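Local coordinates for UPF0147 protein MMP1188 (Methanococcus maripaludis S2, PDB 2QZG) that is of unknown function but folds into a small all-helical bundle that pairs with a second copy of itself, at residues V56-A61 with S87-I92; E25-T30 with A39-K44; Q63-I68 with T80-I85. All blocks are in the same frame, centred on the assembly; numbering follows the deposited sequence.

The chain illustrates how an up-and-down helical bundle is sewn together by a few small patches of side chains. Contact 2 comes first along the sequence and joins helix 12-27 to helix 34-46. Contacts 1 and 3 follow and share one pair, helix 54-68 with helix 76-90, contact 3 lying nearer the turn between them. Their centres are 10 Å apart, as are those of contacts 2 and 3, whereas contacts 1 and 2 lie 16 Å apart on opposite sides of the chain's centre. Direct packing, such as A61 on A43, joins the patches into one core, and contacts 1 and 3 both reach the second subunit.

Contact 1. Residues V56-A61 with S87-I92; sequences VRSATA and SELETI
Three first torsions bring S58, L89 and I92 together. S58 holds OG beside its own backbone N (chi1 -61°), L89 places CG in the same way, and I92 sets its CG2 branch anti to the backbone N, which turns that methyl to the serine hydroxyl. The meeting is close: S58 OG lies 3.2 Å from I92 CG2, an oxygen resting against a methyl and the branch carbon that bears it. The hydroxyl has its polar partner one turn back on its own helix, the carbonyl of L54, and can therefore sit in an apolar surrounding without needing a bond to the facing segment. S58 CB approaches L89 O at 3.9 Å, and the alpha carbons of these two residues stand only 5.7 Å apart, a spacing that the small serine allows. L89 extends alongside S58, with CD2 4.1 Å from S58 CA, while CD1 reaches A61 CB, one turn further along helix 54-68, at 3.9 Å. The two methyls of the leucine are thus shared between the serine backbone and the alanine. L47, in the loop after helix 34-46, adds to the packing on both A61 and L89, and I92 also rests on K15 and I19 of helix 12-27. T91 OG1 bonds E88 O at 2.6 Å, in the carbonyl plane and on a lone pair; the same hydroxyl accepts from NE1 of W83 of the second subunit, so it is a link across the dimer. Serine and alanine on one helix receiving a leucine from an antiparallel neighbour, and an isoleucine from the chain that follows it, form the close, buried seam of an up-and-down four-helix bundle.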
loop_
_atom_site.group_PDB
_atom_site.type_symbol
_atom_site.label_atom_id
_atom_site.label_comp_id
_atom_site.label_asym_id
_atom_site.label_seq_id
_atom_site.Cartn_x
_atom_site.Cartn_y
_atom_site.Cartn_z
ATOM N N VAL C 56 -17.548 -4.021 -5.712
ATOM C CA VAL C 56 -17.884 -5.350 -5.172
ATOM C C VAL C 56 -16.727 -6.362 -5.306
ATOM O O VAL C 56 -16.450 -7.104 -4.367
ATOM C CB VAL C 56 -19.201 -5.886 -5.761
ATOM C CG1 VAL C 56 -19.518 -7.274 -5.213
ATOM C CG2 VAL C 56 -20.341 -4.926 -5.439
ATOM N N ARG C 57 -16.029 -6.365 -6.439
ATOM C CA ARG C 57 -14.884 -7.266 -6.621
ATOM C C ARG C 57 -13.736 -6.950 -5.643
ATOM O O ARG C 57 -13.072 -7.865 -5.124
ATOM C CB ARG C 57 -14.307 -7.143 -8.026
ATOM C CG ARG C 57 -15.178 -7.521 -9.191
ATOM C CD ARG C 57 -14.310 -7.285 -10.405
ATOM N NE ARG C 57 -15.053 -7.056 -11.629
ATOM C CZ ARG C 57 -14.753 -6.105 -12.509
ATOM N NH1 ARG C 57 -13.744 -5.267 -12.277
ATOM N NH2 ARG C 57 -15.482 -5.972 -13.610
ATOM N N SER C 58 -13.477 -5.659 -5.446
ATOM C CA SER C 58 -12.446 -5.196 -4.505
ATOM C C SER C 58 -12.769 -5.661 -3.100
ATOM O O SER C 58 -11.916 -6.195 -2.398
ATOM C CB SER C 58 -12.387 -3.661 -4.511
ATOM O OG SER C 58 -12.059 -3.224 -5.810
ATOM N N ALA C 59 -14.016 -5.445 -2.704
ATOM C CA ALA C 59 -14.519 -5.827 -1.395
ATOM C C ALA C 59 -14.445 -7.329 -1.167
ATOM O O ALA C 59 -14.133 -7.774 -0.067
ATOM C CB ALA C 59 -15.941 -5.368 -1.254
ATOM N N THR C 60 -14.791 -8.097 -2.194
ATOM C CA THR C 60 -14.703 -9.558 -2.149
ATOM C C THR C 60 -13.243 -9.981 -1.927
ATOM O O THR C 60 -12.974 -10.876 -1.120
ATOM C CB THR C 60 -15.233 -10.173 -3.440
ATOM O OG1 THR C 60 -16.558 -9.669 -3.676
ATOM C CG2 THR C 60 -15.262 -11.723 -3.368
ATOM N N ALA C 61 -12.323 -9.339 -2.647
ATOM C CA ALA C 61 -10.897 -9.607 -2.484
ATOM C C ALA C 61 -10.423 -9.212 -1.082
ATOM O O ALA C 61 -9.670 -9.954 -0.444
ATOM C CB ALA C 61 -10.120 -8.878 -3.529
ATOM N N SER C 87 -4.940 -1.944 1.730
ATOM C CA SER C 87 -4.905 -0.478 1.645
ATOM C C SER C 87 -5.146 0.004 0.218
ATOM O O SER C 87 -5.906 0.925 -0.016
ATOM C CB SER C 87 -3.552 0.032 2.125
ATOM O OG SER C 87 -3.376 -0.348 3.467
ATOM N N GLU C 88 -4.443 -0.609 -0.719
ATOM C CA GLU C 88 -4.591 -0.281 -2.129
ATOM C C GLU C 88 -5.956 -0.671 -2.685
ATOM O O GLU C 88 -6.564 0.127 -3.401
ATOM C CB GLU C 88 -3.484 -0.924 -2.930
ATOM C CG GLU C 88 -2.097 -0.365 -2.626
ATOM C CD GLU C 88 -1.017 -1.213 -3.275
ATOM O OE1 GLU C 88 -1.383 -2.056 -4.099
ATOM O OE2 GLU C 88 0.184 -1.045 -2.984
ATOM N N LEU C 89 -6.448 -1.863 -2.333
ATOM C CA LEU C 89 -7.812 -2.296 -2.725
ATOM C C LEU C 89 -8.884 -1.314 -2.280
ATOM O O LEU C 89 -9.865 -1.091 -2.989
ATOM C CB LEU C 89 -8.132 -3.701 -2.188
ATOM C CG LEU C 89 -7.567 -4.855 -3.013
ATOM C CD1 LEU C 89 -7.537 -6.189 -2.234
ATOM C CD2 LEU C 89 -8.361 -5.026 -4.318
ATOM N N GLU C 90 -8.676 -0.714 -1.117
ATOM C CA GLU C 90 -9.624 0.237 -0.546
ATOM C C GLU C 90 -9.738 1.553 -1.326
ATOM O O GLU C 90 -10.757 2.212 -1.230
ATOM C CB GLU C 90 -9.343 0.445 0.950
ATOM C CG GLU C 90 -9.632 -0.845 1.721
ATOM C CD GLU C 90 -9.469 -0.753 3.217
ATOM O OE1 GLU C 90 -8.479 -0.156 3.704
ATOM O OE2 GLU C 90 -10.349 -1.308 3.911
ATOM N N THR C 91 -8.708 1.900 -2.103
ATOM C CA THR C 91 -8.679 3.083 -2.976
ATOM C C THR C 91 -9.349 2.845 -4.339
ATOM O O THR C 91 -9.520 3.772 -5.128
ATOM C CB THR C 91 -7.227 3.538 -3.285
ATOM O OG1 THR C 91 -6.606 2.601 -4.179
ATOM C CG2 THR C 91 -6.399 3.664 -2.013
ATOM N N ILE C 92 -9.703 1.599 -4.622
ATOM C CA ILE C 92 -10.338 1.239 -5.888
ATOM C C ILE C 92 -11.799 1.724 -5.876
ATOM O O ILE C 92 -12.677 1.076 -5.304
ATOM C CB ILE C 92 -10.233 -0.302 -6.141
ATOM C CG1 ILE C 92 -8.766 -0.771 -6.117
ATOM C CG2 ILE C 92 -10.933 -0.711 -7.441
ATOM C CD1 ILE C 92 -7.802 -0.024 -7.043
#

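Contact 2. Residues E25-T30 with A39-K44; sequences EIVEDT and AADNAK
V27 lays its CG2 methyl over the start of D41 and the end of A40, where helix 34-46 passes the last turn of helix 12-27. This methyl, anti to its own carbonyl carbon with CG1 anti to the backbone N (chi1 171°), comes 3.5 Å from D41 N and 3.8 Å from A40 C, so it rests as much on the backbone as on side chains. Its approach to A40 CB is 3.9 Å. At roughly a right angle to that approach, I26 CG2 touches the same A40 CB at 3.8 Å; one small residue thus receives a methyl from each of two successive residues. The alanine leaves room for this, the alpha carbons of V27 and A40 being 6.0 Å apart. The side chains of D41 and V27 cross at about a right angle. D41 OD1 stands 3.6 Å from V27 CG2 and 4.0 Å from V27 CG1, which makes the valine fork an apolar flank to that carboxylate oxygen. With an alanine at V27 both methyls are gone, and D41 would probably lose this flank while A40 kept only the isoleucine as an apolar partner from the facing segment. Around the contact, I26 continues into the core against helix 76-90, and L23 of helix 12-27 adds to the packing on A40. Beside the contact the V27 carbonyl accepts a hydrogen bond from R37, and K44 forms a salt bridge with E24, one turn before the valine. The chemistry is therefore divided: the two segments meet through methyls, a small alanine and backbone atoms of A40 and D41, while polar links beside them join the same two helices, so that dispersion and shape carry the contact itself and charge serves its border.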
loop_
_atom_site.group_PDB
_atom_site.type_symbol
_atom_site.label_atom_id
_atom_site.label_comp_id
_atom_site.label_asym_id
_atom_site.label_seq_id
_atom_site.Cartn_x
_atom_site.Cartn_y
_atom_site.Cartn_z
ATOM N N GLU C 25 2.786 -12.609 -5.518
ATOM C CA GLU C 25 4.006 -12.725 -4.725
ATOM C C GLU C 25 3.792 -13.646 -3.514
ATOM O O GLU C 25 4.582 -14.563 -3.275
ATOM C CB GLU C 25 4.494 -11.333 -4.296
ATOM C CG GLU C 25 5.940 -11.275 -3.781
ATOM C CD GLU C 25 6.442 -9.839 -3.587
ATOM O OE1 GLU C 25 5.633 -8.894 -3.706
ATOM O OE2 GLU C 25 7.650 -9.653 -3.320
ATOM N N ILE C 26 2.713 -13.412 -2.771
ATOM C CA ILE C 26 2.317 -14.272 -1.644
ATOM C C ILE C 26 1.952 -15.692 -2.100
ATOM O O ILE C 26 2.276 -16.675 -1.420
ATOM C CB ILE C 26 1.089 -13.699 -0.933
ATOM C CG1 ILE C 26 1.379 -12.272 -0.392
ATOM C CG2 ILE C 26 0.597 -14.664 0.145
ATOM C CD1 ILE C 26 0.141 -11.570 0.175
ATOM N N VAL C 27 1.250 -15.785 -3.227
ATOM C CA VAL C 27 0.839 -17.074 -3.800
ATOM C C VAL C 27 2.055 -17.959 -4.053
ATOM O O VAL C 27 2.038 -19.146 -3.731
ATOM C CB VAL C 27 -0.045 -16.902 -5.077
ATOM C CG1 VAL C 27 -0.286 -18.250 -5.817
ATOM C CG2 VAL C 27 -1.392 -16.282 -4.716
ATOM N N GLU C 28 3.111 -17.381 -4.618
ATOM C CA GLU C 28 4.308 -18.153 -4.960
ATOM C C GLU C 28 5.294 -18.278 -3.792
ATOM O O GLU C 28 6.350 -18.884 -3.940
ATOM C CB GLU C 28 4.985 -17.549 -6.200
ATOM C CG GLU C 28 4.059 -17.527 -7.422
ATOM C CD GLU C 28 4.676 -16.956 -8.697
ATOM O OE1 GLU C 28 5.924 -16.958 -8.827
ATOM O OE2 GLU C 28 3.893 -16.523 -9.587
ATOM N N ASP C 29 4.940 -17.714 -2.635
ATOM C CA ASP C 29 5.837 -17.639 -1.483
ATOM C C ASP C 29 5.737 -18.909 -0.636
ATOM O O ASP C 29 4.741 -19.142 0.038
ATOM C CB ASP C 29 5.517 -16.377 -0.658
ATOM C CG ASP C 29 6.463 -16.162 0.505
ATOM O OD1 ASP C 29 7.218 -17.086 0.911
ATOM O OD2 ASP C 29 6.437 -15.040 1.042
ATOM N N THR C 30 6.786 -19.722 -0.678
ATOM C CA THR C 30 6.791 -21.050 -0.042
ATOM C C THR C 30 6.875 -21.027 1.496
ATOM O O THR C 30 6.639 -22.052 2.149
ATOM C CB THR C 30 7.944 -21.918 -0.582
ATOM O OG1 THR C 30 9.192 -21.283 -0.285
ATOM C CG2 THR C 30 7.817 -22.141 -2.105
ATOM N N ALA C 39 -5.792 -18.255 -0.039
ATOM C CA ALA C 39 -6.583 -17.042 0.197
ATOM C C ALA C 39 -6.151 -15.868 -0.688
ATOM O O ALA C 39 -6.996 -15.101 -1.168
ATOM C CB ALA C 39 -6.538 -16.632 1.664
ATOM N N ALA C 40 -4.848 -15.736 -0.898
ATOM C CA ALA C 40 -4.309 -14.688 -1.750
ATOM C C ALA C 40 -4.594 -14.962 -3.245
ATOM O O ALA C 40 -4.690 -14.042 -4.066
ATOM C CB ALA C 40 -2.824 -14.534 -1.503
ATOM N N ASP C 41 -4.747 -16.230 -3.594
ATOM C CA ASP C 41 -5.125 -16.565 -4.963
ATOM C C ASP C 41 -6.618 -16.339 -5.166
ATOM O O ASP C 41 -7.054 -15.807 -6.195
ATOM C CB ASP C 41 -4.698 -17.980 -5.316
ATOM C CG ASP C 41 -4.294 -18.090 -6.759
ATOM O OD1 ASP C 41 -3.803 -17.066 -7.294
ATOM O OD2 ASP C 41 -4.490 -19.165 -7.370
ATOM N N ASN C 42 -7.383 -16.679 -4.137
ATOM C CA ASN C 42 -8.814 -16.414 -4.109
ATOM C C ASN C 42 -9.133 -14.931 -4.275
ATOM O O ASN C 42 -10.035 -14.543 -5.037
ATOM C CB ASN C 42 -9.401 -16.968 -2.816
ATOM C CG ASN C 42 -9.361 -18.492 -2.767
ATOM O OD1 ASN C 42 -9.166 -19.149 -3.792
ATOM N ND2 ASN C 42 -9.542 -19.054 -1.581
ATOM N N ALA C 43 -8.371 -14.101 -3.568
ATOM C CA ALA C 43 -8.530 -12.648 -3.640
ATOM C C ALA C 43 -8.186 -12.144 -5.041
ATOM O O ALA C 43 -8.905 -11.311 -5.624
ATOM C CB ALA C 43 -7.638 -11.986 -2.609
ATOM N N LYS C 44 -7.093 -12.670 -5.590
ATOM C CA LYS C 44 -6.646 -12.301 -6.922
ATOM C C LYS C 44 -7.684 -12.646 -8.004
ATOM O O LYS C 44 -7.948 -11.833 -8.896
ATOM C CB LYS C 44 -5.287 -12.949 -7.205
ATOM C CG LYS C 44 -4.629 -12.448 -8.471
ATOM C CD LYS C 44 -3.340 -13.206 -8.778
ATOM C CE LYS C 44 -3.253 -13.458 -10.266
ATOM N NZ LYS C 44 -2.046 -14.211 -10.724
#

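Contact 3. Residues Q63-I68 with T80-I85; sequences QYLDDI and TQIWGI
L65 faces I82 and I85, and its atoms can be followed outward one by one. Its CB meets I82 CG2 at 4.0 Å, the contact nearest its backbone. From there CG turns beside the backbone N (chi1 -67°) and the chain divides. The CD2 methyl stays with I82, lying 4.2 Å from I82 CG1, so that the leucine is flanked at its base and at one branch by the same isoleucine. The other methyl, CD1, runs on to I85 CG2 at 3.8 Å, one turn along helix 76-90, the two side chains crossing at about a right angle. One leucine against isoleucines three residues apart packs the core of this antiparallel bundle, whose last two helices form the pair. I82 and I85 also pack on I26 of helix 12-27, and A43 of helix 34-46 lies against L65, so all four helices contribute to this part of the core. On another side of helix 76-90, T80 packs on N18 of the second subunit, and W83 packs on K15 of that subunit.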
loop_
_atom_site.group_PDB
_atom_site.type_symbol
_atom_site.label_atom_id
_atom_site.label_comp_id
_atom_site.label_asym_id
_atom_site.label_seq_id
_atom_site.Cartn_x
_atom_site.Cartn_y
_atom_site.Cartn_z
ATOM N N GLN C 63 -12.274 -9.124 1.518
ATOM C CA GLN C 63 -12.923 -10.069 2.423
ATOM C C GLN C 63 -12.109 -11.343 2.582
ATOM O O GLN C 63 -11.898 -11.794 3.700
ATOM C CB GLN C 63 -14.335 -10.410 1.944
ATOM C CG GLN C 63 -15.184 -11.109 2.976
ATOM C CD GLN C 63 -16.018 -10.144 3.798
ATOM O OE1 GLN C 63 -17.026 -9.608 3.311
ATOM N NE2 GLN C 63 -15.630 -9.937 5.058
ATOM N N TYR C 64 -11.659 -11.919 1.467
ATOM C CA TYR C 64 -10.759 -13.086 1.505
ATOM C C TYR C 64 -9.543 -12.846 2.397
ATOM O O TYR C 64 -9.165 -13.698 3.183
ATOM C CB TYR C 64 -10.277 -13.477 0.102
ATOM C CG TYR C 64 -11.250 -14.335 -0.672
ATOM C CD1 TYR C 64 -11.551 -15.640 -0.256
ATOM C CD2 TYR C 64 -11.876 -13.849 -1.821
ATOM C CE1 TYR C 64 -12.460 -16.443 -0.977
ATOM C CE2 TYR C 64 -12.788 -14.643 -2.545
ATOM C CZ TYR C 64 -13.072 -15.933 -2.116
ATOM O OH TYR C 64 -13.969 -16.711 -2.829
ATOM N N LEU C 65 -8.949 -11.668 2.264
ATOM C CA LEU C 65 -7.733 -11.321 2.989
ATOM C C LEU C 65 -8.008 -11.014 4.451
ATOM O O LEU C 65 -7.231 -11.416 5.324
ATOM C CB LEU C 65 -7.022 -10.146 2.300
ATOM C CG LEU C 65 -6.465 -10.502 0.916
ATOM C CD1 LEU C 65 -5.963 -9.247 0.208
ATOM C CD2 LEU C 65 -5.364 -11.586 0.993
ATOM N N ASP C 66 -9.118 -10.325 4.723
ATOM C CA ASP C 66 -9.520 -10.023 6.114
ATOM C C ASP C 66 -9.877 -11.288 6.882
ATOM O O ASP C 66 -9.572 -11.399 8.060
ATOM C CB ASP C 66 -10.708 -9.062 6.162
ATOM C CG ASP C 66 -10.311 -7.619 5.952
ATOM O OD1 ASP C 66 -9.105 -7.313 5.782
ATOM O OD2 ASP C 66 -11.223 -6.765 5.963
ATOM N N ASP C 67 -10.532 -12.234 6.211
ATOM C CA ASP C 67 -10.891 -13.515 6.825
ATOM C C ASP C 67 -9.655 -14.321 7.217
ATOM O O ASP C 67 -9.657 -15.017 8.228
ATOM C CB ASP C 67 -11.760 -14.357 5.874
ATOM C CG ASP C 67 -13.177 -13.803 5.703
ATOM O OD1 ASP C 67 -13.459 -12.639 6.120
ATOM O OD2 ASP C 67 -14.006 -14.550 5.129
ATOM N N ILE C 68 -8.611 -14.242 6.400
ATOM C CA ILE C 68 -7.395 -15.029 6.621
ATOM C C ILE C 68 -6.424 -14.314 7.567
ATOM O O ILE C 68 -5.458 -14.906 8.042
ATOM C CB ILE C 68 -6.715 -15.420 5.271
ATOM C CG1 ILE C 68 -5.992 -16.763 5.394
ATOM C CG2 ILE C 68 -5.798 -14.308 4.746
ATOM C CD1 ILE C 68 -6.900 -17.977 5.247
ATOM N N THR C 80 2.340 -7.736 6.556
ATOM C CA THR C 80 2.683 -6.419 5.994
ATOM C C THR C 80 2.307 -6.302 4.525
ATOM O O THR C 80 1.771 -5.270 4.093
ATOM C CB THR C 80 4.193 -6.060 6.214
ATOM O OG1 THR C 80 4.408 -5.778 7.597
ATOM C CG2 THR C 80 4.610 -4.796 5.415
ATOM N N GLN C 81 2.584 -7.358 3.767
ATOM C CA GLN C 81 2.227 -7.393 2.356
ATOM C C GLN C 81 0.723 -7.280 2.209
ATOM O O GLN C 81 0.251 -6.524 1.376
ATOM C CB GLN C 81 2.759 -8.667 1.659
ATOM C CG GLN C 81 4.279 -8.641 1.457
ATOM C CD GLN C 81 4.865 -10.000 1.077
ATOM O OE1 GLN C 81 4.168 -10.998 1.020
ATOM N NE2 GLN C 81 6.177 -10.034 0.855
ATOM N N ILE C 82 -0.028 -8.012 3.033
ATOM C CA ILE C 82 -1.488 -7.982 2.954
ATOM C C ILE C 82 -2.078 -6.618 3.357
ATOM O O ILE C 82 -3.012 -6.158 2.718
ATOM C CB ILE C 82 -2.116 -9.128 3.732
ATOM C CG1 ILE C 82 -1.850 -10.448 2.984
ATOM C CG2 ILE C 82 -3.628 -8.895 3.975
ATOM C CD1 ILE C 82 -1.959 -11.638 3.832
ATOM N N TRP C 83 -1.517 -5.986 4.389
ATOM C CA TRP C 83 -1.900 -4.627 4.785
ATOM C C TRP C 83 -1.751 -3.647 3.601
ATOM O O TRP C 83 -2.677 -2.902 3.291
ATOM C CB TRP C 83 -1.130 -4.162 6.027
ATOM C CG TRP C 83 -1.298 -2.673 6.327
ATOM C CD1 TRP C 83 -2.474 -2.001 6.507
ATOM C CD2 TRP C 83 -0.258 -1.703 6.468
ATOM N NE1 TRP C 83 -2.227 -0.665 6.760
ATOM C CE2 TRP C 83 -0.873 -0.463 6.748
ATOM C CE3 TRP C 83 1.140 -1.764 6.406
ATOM C CZ2 TRP C 83 -0.140 0.710 6.947
ATOM C CZ3 TRP C 83 1.869 -0.593 6.623
ATOM C CH2 TRP C 83 1.227 0.618 6.897
ATOM N N GLY C 84 -0.633 -3.737 2.879
ATOM C CA GLY C 84 -0.435 -2.941 1.680
ATOM C C GLY C 84 -1.417 -3.201 0.543
ATOM O O GLY C 84 -1.885 -2.246 -0.067
ATOM N N ILE C 85 -1.702 -4.476 0.243
ATOM C CA ILE C 85 -2.690 -4.870 -0.754
ATOM C C ILE C 85 -4.105 -4.419 -0.344
ATOM O O ILE C 85 -4.845 -3.890 -1.167
ATOM C CB ILE C 85 -2.690 -6.419 -0.984
ATOM C CG1 ILE C 85 -1.342 -6.900 -1.540
ATOM C CG2 ILE C 85 -3.863 -6.834 -1.878
ATOM C CD1 ILE C 85 -1.072 -8.412 -1.321
#